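Local coordinates for protein sarcoplasmic calcium-binding proteins II, V, VI, and VII (Branchiostoma lanceolatum, PDB 2SAS) that binds calcium ions through EF-hand loops in muscle and seems to be more abundant in fast-contracting muscles, though its exact role is not established, at residues 81-84 with 85-89; 97-100 with 101-105. All coordinates share one frame; numbering follows the deposited sequence.

Interaction 1: residues 81-84 with 85-89; sequences EYLA and MWEKT. With CA (calcium ion), chain C.
Tyr82 and Trp86, one turn apart on helix 79-91, meet in a T-shaped (edge-to-face) pair: the indole turns the edge of its five-membered ring toward the phenol face, with centroids 4.8 Å apart and planes at 70°. Trp86 CD1 stands over that face, off-centre toward the rim, 3.7 Å from Tyr82 CZ. The two side chains run side by side in the same direction. With CG of Tyr82 anti to the backbone N (chi1 -175°), the ring stands beside its own carbonyl carbon and reaches forward along the helix. There it also meets Met85, whose chain is extended as far as SD and then bends at chi3 (65°), bringing CE to 3.5 Å from Tyr82 CD1. All three side chains are buried: Tyr82 and Trp86 lean on Ile10 of helix 4-18, Met85 on Leu65 of helix 48-69, and the phenol hydroxyl is hydrogen-bonded to Thr13. The rest of the contact is looser. Ala84 and Lys88 are its exposed part; Leu83 and Glu87, partly exposed beside Lys7 and Leu2, come only to 4.3 Å of each other (CD2 to CG), so the backbone does most of the joining here. The bond from Glu87 N to Leu83 O is 2.8 Å long, that from Lys88 N to Ala84 O 3.1 Å. At the start of the segment, Glu81 OE1 binds calcium at 2.3 Å, alongside a water and ligands from Asp70, Asn72, Asp74 and Val76, while OE2 accepts a hydrogen bond from Ile71 N. The arrangement is that of the exiting helix of an EF-hand, which carries the last ligand of the calcium loop in its first turn and packs its aromatic side against helix 4-18.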
ATOM      1  N   GLU A  81      -1.361  -7.103  20.076  1.00 16.61           N
ATOM      2  CA  GLU A  81      -2.661  -7.349  20.725  1.00 17.14           C
ATOM      3  C   GLU A  81      -3.788  -7.398  19.694  1.00 17.72           C
ATOM      4  O   GLU A  81      -4.732  -8.203  19.849  1.00 17.90           O
ATOM      5  CB  GLU A  81      -3.036  -6.394  21.831  1.00 17.26           C
ATOM      6  CG  GLU A  81      -1.836  -5.967  22.715  1.00 18.22           C
ATOM      7  CD  GLU A  81      -2.183  -4.875  23.669  1.00 18.68           C
ATOM      8  OE1 GLU A  81      -2.121  -3.687  23.381  1.00 20.82           O
ATOM      9  OE2 GLU A  81      -2.581  -5.326  24.746  1.00 19.02           O
ATOM     10  N   TYR A  82      -3.688  -6.581  18.667  1.00 17.75           N
ATOM     11  CA  TYR A  82      -4.648  -6.544  17.565  1.00 18.39           C
ATOM     12  C   TYR A  82      -4.581  -7.877  16.801  1.00 18.46           C
ATOM     13  O   TYR A  82      -5.663  -8.376  16.364  1.00 18.32           O
ATOM     14  CB  TYR A  82      -4.443  -5.324  16.641  1.00 17.94           C
ATOM     15  CG  TYR A  82      -5.435  -5.097  15.534  1.00 17.17           C
ATOM     16  CD1 TYR A  82      -6.721  -4.561  15.724  1.00 17.75           C
ATOM     17  CD2 TYR A  82      -5.130  -5.524  14.243  1.00 16.49           C
ATOM     18  CE1 TYR A  82      -7.637  -4.433  14.665  1.00 16.75           C
ATOM     19  CE2 TYR A  82      -5.984  -5.367  13.183  1.00 17.18           C
ATOM     20  CZ  TYR A  82      -7.261  -4.811  13.386  1.00 17.79           C
ATOM     21  OH  TYR A  82      -8.102  -4.664  12.289  1.00 14.59           O
ATOM     22  N   LEU A  83      -3.381  -8.419  16.665  1.00 18.19           N
ATOM     23  CA  LEU A  83      -3.232  -9.746  15.946  1.00 18.25           C
ATOM     24  C   LEU A  83      -3.951 -10.790  16.802  1.00 18.65           C
ATOM     25  O   LEU A  83      -4.858 -11.511  16.367  1.00 19.63           O
ATOM     26  CB  LEU A  83      -1.761  -9.998  15.741  1.00 17.16           C
ATOM     27  CG  LEU A  83      -1.239 -10.585  14.455  1.00 21.01           C
ATOM     28  CD1 LEU A  83       0.133 -11.233  14.668  1.00 19.38           C
ATOM     29  CD2 LEU A  83      -2.166 -11.636  13.827  1.00 20.62           C
ATOM     30  N   ALA A  84      -3.569 -10.838  18.074  1.00 18.47           N
ATOM     31  CA  ALA A  84      -4.167 -11.718  19.088  1.00 17.07           C
ATOM     32  C   ALA A  84      -5.657 -11.658  19.058  1.00 16.72           C
ATOM     33  O   ALA A  84      -6.304 -12.716  19.122  1.00 19.36           O
ATOM     34  CB  ALA A  84      -3.650 -11.344  20.480  1.00 17.68           C
ATOM     35  N   MET A  85      -6.255 -10.478  19.013  1.00 17.61           N
ATOM     36  CA  MET A  85      -7.714 -10.310  18.953  1.00 17.42           C
ATOM     37  C   MET A  85      -8.251 -11.032  17.709  1.00 17.38           C
ATOM     38  O   MET A  85      -9.245 -11.773  17.778  1.00 18.38           O
ATOM     39  CB  MET A  85      -8.151  -8.857  18.930  1.00 17.50           C
ATOM     40  CG  MET A  85      -9.638  -8.736  18.673  1.00 18.58           C
ATOM     41  SD  MET A  85     -10.103  -6.964  18.870  1.00 21.10           S
ATOM     42  CE  MET A  85      -9.151  -6.351  17.467  1.00 18.31           C
ATOM     43  N   TRP A  86      -7.586 -10.846  16.602  1.00 18.58           N
ATOM     44  CA  TRP A  86      -8.042 -11.507  15.345  1.00 19.58           C
ATOM     45  C   TRP A  86      -7.881 -13.004  15.351  1.00 20.08           C
ATOM     46  O   TRP A  86      -8.797 -13.707  14.850  1.00 19.63           O
ATOM     47  CB  TRP A  86      -7.435 -10.783  14.153  1.00 18.96           C
ATOM     48  CG  TRP A  86      -8.385  -9.652  13.858  1.00 18.86           C
ATOM     49  CD1 TRP A  86      -8.156  -8.338  14.016  1.00 18.14           C
ATOM     50  CD2 TRP A  86      -9.729  -9.789  13.377  1.00 20.38           C
ATOM     51  NE1 TRP A  86      -9.253  -7.623  13.651  1.00 17.32           N
ATOM     52  CE2 TRP A  86     -10.245  -8.455  13.276  1.00 19.23           C
ATOM     53  CE3 TRP A  86     -10.555 -10.861  13.051  1.00 19.80           C
ATOM     54  CZ2 TRP A  86     -11.535  -8.191  12.828  1.00 17.79           C
ATOM     55  CZ3 TRP A  86     -11.846 -10.591  12.624  1.00 16.94           C
ATOM     56  CH2 TRP A  86     -12.322  -9.289  12.502  1.00 16.71           C
ATOM     57  N   GLU A  87      -6.800 -13.491  15.922  1.00 21.18           N
ATOM     58  CA  GLU A  87      -6.588 -14.958  16.013  1.00 21.94           C
ATOM     59  C   GLU A  87      -7.695 -15.590  16.817  1.00 20.79           C
ATOM     60  O   GLU A  87      -8.145 -16.689  16.480  1.00 22.13           O
ATOM     61  CB  GLU A  87      -5.262 -15.392  16.578  1.00 22.53           C
ATOM     62  CG  GLU A  87      -3.975 -14.849  15.950  1.00 26.02           C
ATOM     63  CD  GLU A  87      -2.974 -15.984  15.783  1.00 29.29           C
ATOM     64  OE1 GLU A  87      -3.200 -16.994  16.446  1.00 29.53           O
ATOM     65  OE2 GLU A  87      -2.047 -15.784  14.965  1.00 29.03           O
ATOM     66  N   LYS A  88      -8.127 -14.879  17.834  1.00 21.24           N
ATOM     67  CA  LYS A  88      -9.233 -15.371  18.720  1.00 21.39           C
ATOM     68  C   LYS A  88     -10.512 -15.408  17.912  1.00 20.83           C
ATOM     69  O   LYS A  88     -11.086 -16.480  17.746  1.00 20.66           O
ATOM     70  CB  LYS A  88      -9.233 -14.582  19.990  1.00 22.04           C
ATOM     71  CG  LYS A  88     -10.326 -14.466  20.979  1.00 23.20           C
ATOM     72  CD  LYS A  88     -10.425 -13.085  21.645  1.00 30.13           C
ATOM     73  CE  LYS A  88     -10.768 -11.881  20.821  1.00 31.12           C
ATOM     74  NZ  LYS A  88     -12.238 -11.588  20.683  1.00 31.43           N
ATOM     75  N   THR A  89     -11.021 -14.346  17.304  1.00 20.87           N
ATOM     76  CA  THR A  89     -12.256 -14.405  16.518  1.00 20.40           C
ATOM     77  C   THR A  89     -12.226 -15.230  15.254  1.00 21.12           C
ATOM     78  O   THR A  89     -13.283 -15.734  14.845  1.00 20.13           O
ATOM     79  CB  THR A  89     -12.747 -12.935  16.168  1.00 18.42           C
ATOM     80  OG1 THR A  89     -11.653 -12.425  15.403  1.00 21.13           O
ATOM     81  CG2 THR A  89     -13.001 -12.098  17.398  1.00 21.23           C
TER
HETATM   82 CA    CA C 187      -2.053  -2.347  25.283  1.00 11.24          CA
HETATM   83  O   HOH W   1       0.130  -2.136  24.634  1.00 17.75           O

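Interaction 2: residues 97-100 with 101-105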
ATOM      1  N   ALA A  97     -22.227 -11.047  11.034  1.00 28.52           N
ATOM      2  CA  ALA A  97     -22.970 -10.995  12.305  1.00 29.98           C
ATOM      3  C   ALA A  97     -22.214 -11.555  13.503  1.00 29.68           C
ATOM      4  O   ALA A  97     -22.755 -11.338  14.621  1.00 29.31           O
ATOM      5  CB  ALA A  97     -24.344 -11.672  12.079  1.00 29.26           C
ATOM      6  N   ASP A  98     -21.065 -12.201  13.376  1.00 30.16           N
ATOM      7  CA  ASP A  98     -20.272 -12.763  14.491  1.00 30.61           C
ATOM      8  C   ASP A  98     -19.067 -11.906  14.943  1.00 29.59           C
ATOM      9  O   ASP A  98     -18.450 -12.208  15.981  1.00 29.25           O
ATOM     10  CB  ASP A  98     -19.638 -14.139  14.138  1.00 31.05           C
ATOM     11  CG  ASP A  98     -20.366 -15.337  14.669  1.00 31.03           C
ATOM     12  OD1 ASP A  98     -20.947 -15.251  15.760  1.00 32.94           O
ATOM     13  OD2 ASP A  98     -20.373 -16.382  13.977  1.00 30.33           O
ATOM     14  N   LEU A  99     -18.636 -10.992  14.111  1.00 28.94           N
ATOM     15  CA  LEU A  99     -17.505 -10.092  14.307  1.00 26.07           C
ATOM     16  C   LEU A  99     -17.736  -9.316  15.595  1.00 26.51           C
ATOM     17  O   LEU A  99     -18.922  -9.088  15.953  1.00 27.50           O
ATOM     18  CB  LEU A  99     -17.425  -9.174  13.070  1.00 24.68           C
ATOM     19  CG  LEU A  99     -16.194  -9.393  12.199  1.00 24.97           C
ATOM     20  CD1 LEU A  99     -15.805 -10.870  12.183  1.00 22.26           C
ATOM     21  CD2 LEU A  99     -16.523  -8.907  10.773  1.00 25.20           C
ATOM     22  N   PRO A 100     -16.642  -8.888  16.195  1.00 25.02           N
ATOM     23  CA  PRO A 100     -16.794  -8.127  17.437  1.00 24.97           C
ATOM     24  C   PRO A 100     -17.505  -6.848  17.061  1.00 25.99           C
ATOM     25  O   PRO A 100     -17.311  -6.287  15.969  1.00 26.19           O
ATOM     26  CB  PRO A 100     -15.396  -7.998  17.986  1.00 25.53           C
ATOM     27  CG  PRO A 100     -14.461  -8.275  16.830  1.00 24.81           C
ATOM     28  CD  PRO A 100     -15.253  -9.062  15.816  1.00 24.42           C
ATOM     29  N   ALA A 101     -18.308  -6.378  17.995  1.00 26.31           N
ATOM     30  CA  ALA A 101     -19.085  -5.180  17.861  1.00 25.37           C
ATOM     31  C   ALA A 101     -18.356  -3.963  17.349  1.00 25.22           C
ATOM     32  O   ALA A 101     -19.097  -3.216  16.656  1.00 25.95           O
ATOM     33  CB  ALA A 101     -19.765  -4.834  19.193  1.00 26.31           C
ATOM     34  N   TRP A 102     -17.099  -3.735  17.649  1.00 24.30           N
ATOM     35  CA  TRP A 102     -16.405  -2.514  17.184  1.00 22.96           C
ATOM     36  C   TRP A 102     -16.446  -2.492  15.650  1.00 23.82           C
ATOM     37  O   TRP A 102     -16.425  -1.417  15.052  1.00 22.48           O
ATOM     38  CB  TRP A 102     -14.973  -2.386  17.721  1.00 21.16           C
ATOM     39  CG  TRP A 102     -14.010  -3.384  17.195  1.00 22.29           C
ATOM     40  CD1 TRP A 102     -13.741  -4.612  17.711  1.00 22.78           C
ATOM     41  CD2 TRP A 102     -13.197  -3.289  16.003  1.00 23.67           C
ATOM     42  NE1 TRP A 102     -12.830  -5.291  16.950  1.00 22.38           N
ATOM     43  CE2 TRP A 102     -12.469  -4.499  15.897  1.00 22.79           C
ATOM     44  CE3 TRP A 102     -13.003  -2.291  15.051  1.00 22.40           C
ATOM     45  CZ2 TRP A 102     -11.576  -4.730  14.876  1.00 22.46           C
ATOM     46  CZ3 TRP A 102     -12.135  -2.529  14.013  1.00 23.03           C
ATOM     47  CH2 TRP A 102     -11.426  -3.725  13.922  1.00 23.75           C
ATOM     48  N   CYS A 103     -16.466  -3.708  15.094  1.00 24.53           N
ATOM     49  CA  CYS A 103     -16.496  -3.929  13.637  1.00 25.16           C
ATOM     50  C   CYS A 103     -17.785  -3.404  12.995  1.00 24.61           C
ATOM     51  O   CYS A 103     -17.757  -2.899  11.876  1.00 23.23           O
ATOM     52  CB  CYS A 103     -16.366  -5.423  13.324  1.00 25.35           C
ATOM     53  SG  CYS A 103     -14.665  -5.884  13.016  1.00 28.02           S
ATOM     54  N   GLN A 104     -18.856  -3.581  13.731  1.00 24.82           N
ATOM     55  CA  GLN A 104     -20.211  -3.138  13.370  1.00 24.11           C
ATOM     56  C   GLN A 104     -20.222  -1.621  13.223  1.00 23.57           C
ATOM     57  O   GLN A 104     -21.160  -1.065  12.643  1.00 24.39           O
ATOM     58  CB  GLN A 104     -21.246  -3.596  14.399  1.00 25.53           C
ATOM     59  CG  GLN A 104     -21.140  -5.051  14.847  1.00 27.55           C
ATOM     60  CD  GLN A 104     -21.204  -6.025  13.682  1.00 30.06           C
ATOM     61  OE1 GLN A 104     -21.867  -5.757  12.672  1.00 31.22           O
ATOM     62  NE2 GLN A 104     -20.519  -7.164  13.809  1.00 29.75           N
ATOM     63  N   ASN A 105     -19.212  -0.920  13.742  1.00 22.44           N
ATOM     64  CA  ASN A 105     -19.182   0.538  13.539  1.00 22.41           C
ATOM     65  C   ASN A 105     -18.126   0.886  12.474  1.00 21.66           C
ATOM     66  O   ASN A 105     -18.229   1.954  11.842  1.00 20.94           O
ATOM     67  CB  ASN A 105     -18.969   1.384  14.786  1.00 23.72           C
ATOM     68  CG  ASN A 105     -19.143   2.878  14.440  1.00 25.30           C
ATOM     69  OD1 ASN A 105     -20.298   3.330  14.426  1.00 25.71           O
ATOM     70  ND2 ASN A 105     -18.064   3.631  14.218  1.00 22.31           N
TER
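Pro100 leads this turn, with its ring laid beside the indole of Trp102 and its carbonyl turned to Cys103 N. Pro100 CG comes to 3.4 Å from Trp102 NE1, while Pro100 CB lies 3.8 Å from Trp102 CD1, so CB and CG lie beside the CD1 and NE1 atoms of the indole. Trp102 holds CG between its backbone N and carbonyl carbon (chi1 68°), which swings the indole back alongside the proline. Pro100 O accepts a hydrogen bond of 2.9 Å from Cys103 N, which closes the turn from Pro100 to Cys103. Gln104 is the other main residue of the contact. It folds back toward Leu99, its chain bent at chi2 (-56°), and NE2 donates to Leu99 O over 3.3 Å. This bond lies near the amide plane of the glutamine but comes from above the carbonyl plane; the same nitrogen makes a weak bond to Val96 O. An alanine here removes the amide that donates to Leu99 O, and would probably leave that carbonyl without this partner and the loop less firmly tied to residue 104. Leu99, the partner of Gln104, also packs on Cys103: its CB meets Cys103 CB at 3.9 Å, and its CG lies at the same distance from Cys103 SG. The sulfur lies between Leu99 and the indole of Trp102, over one face toward the rim of the ring. Around the turn, Tyr165 of helix 158-170 touches Leu99, Trp102 and Cys103, while Arg68 of helix 48-69 touches Pro100. The whole is a linker entering a helix: extended Leu99 and Pro100 lead from EF-hand 2 into helix 103-114, the incoming helix of EF-hand 3, which precedes its calcium loop.

Interactions 1 and 2 follow each other along the chain, the first within helix 79-91 and the second where the linker enters helix 103-114. They touch directly: Met85 SD lies 3.7 Å from Trp102 NE1, and Trp86 CH2 is 3.8 Å from Leu99 CD1, so both contribute to one cluster. Both pack on helix 48-69 (Met85 on Leu65, Pro100 on Arg68), while interaction 1 also leans on helix 4-18 and interaction 2 on helix 158-170. Residues 97-105 form the more buried contact; residues 81-89 have a packed and an exposed side. Helical backbone bonds dominate interaction 1, which reaches calcium through Glu81; interaction 2 has one backbone bond across its segments, a glutamine amide and proline packing.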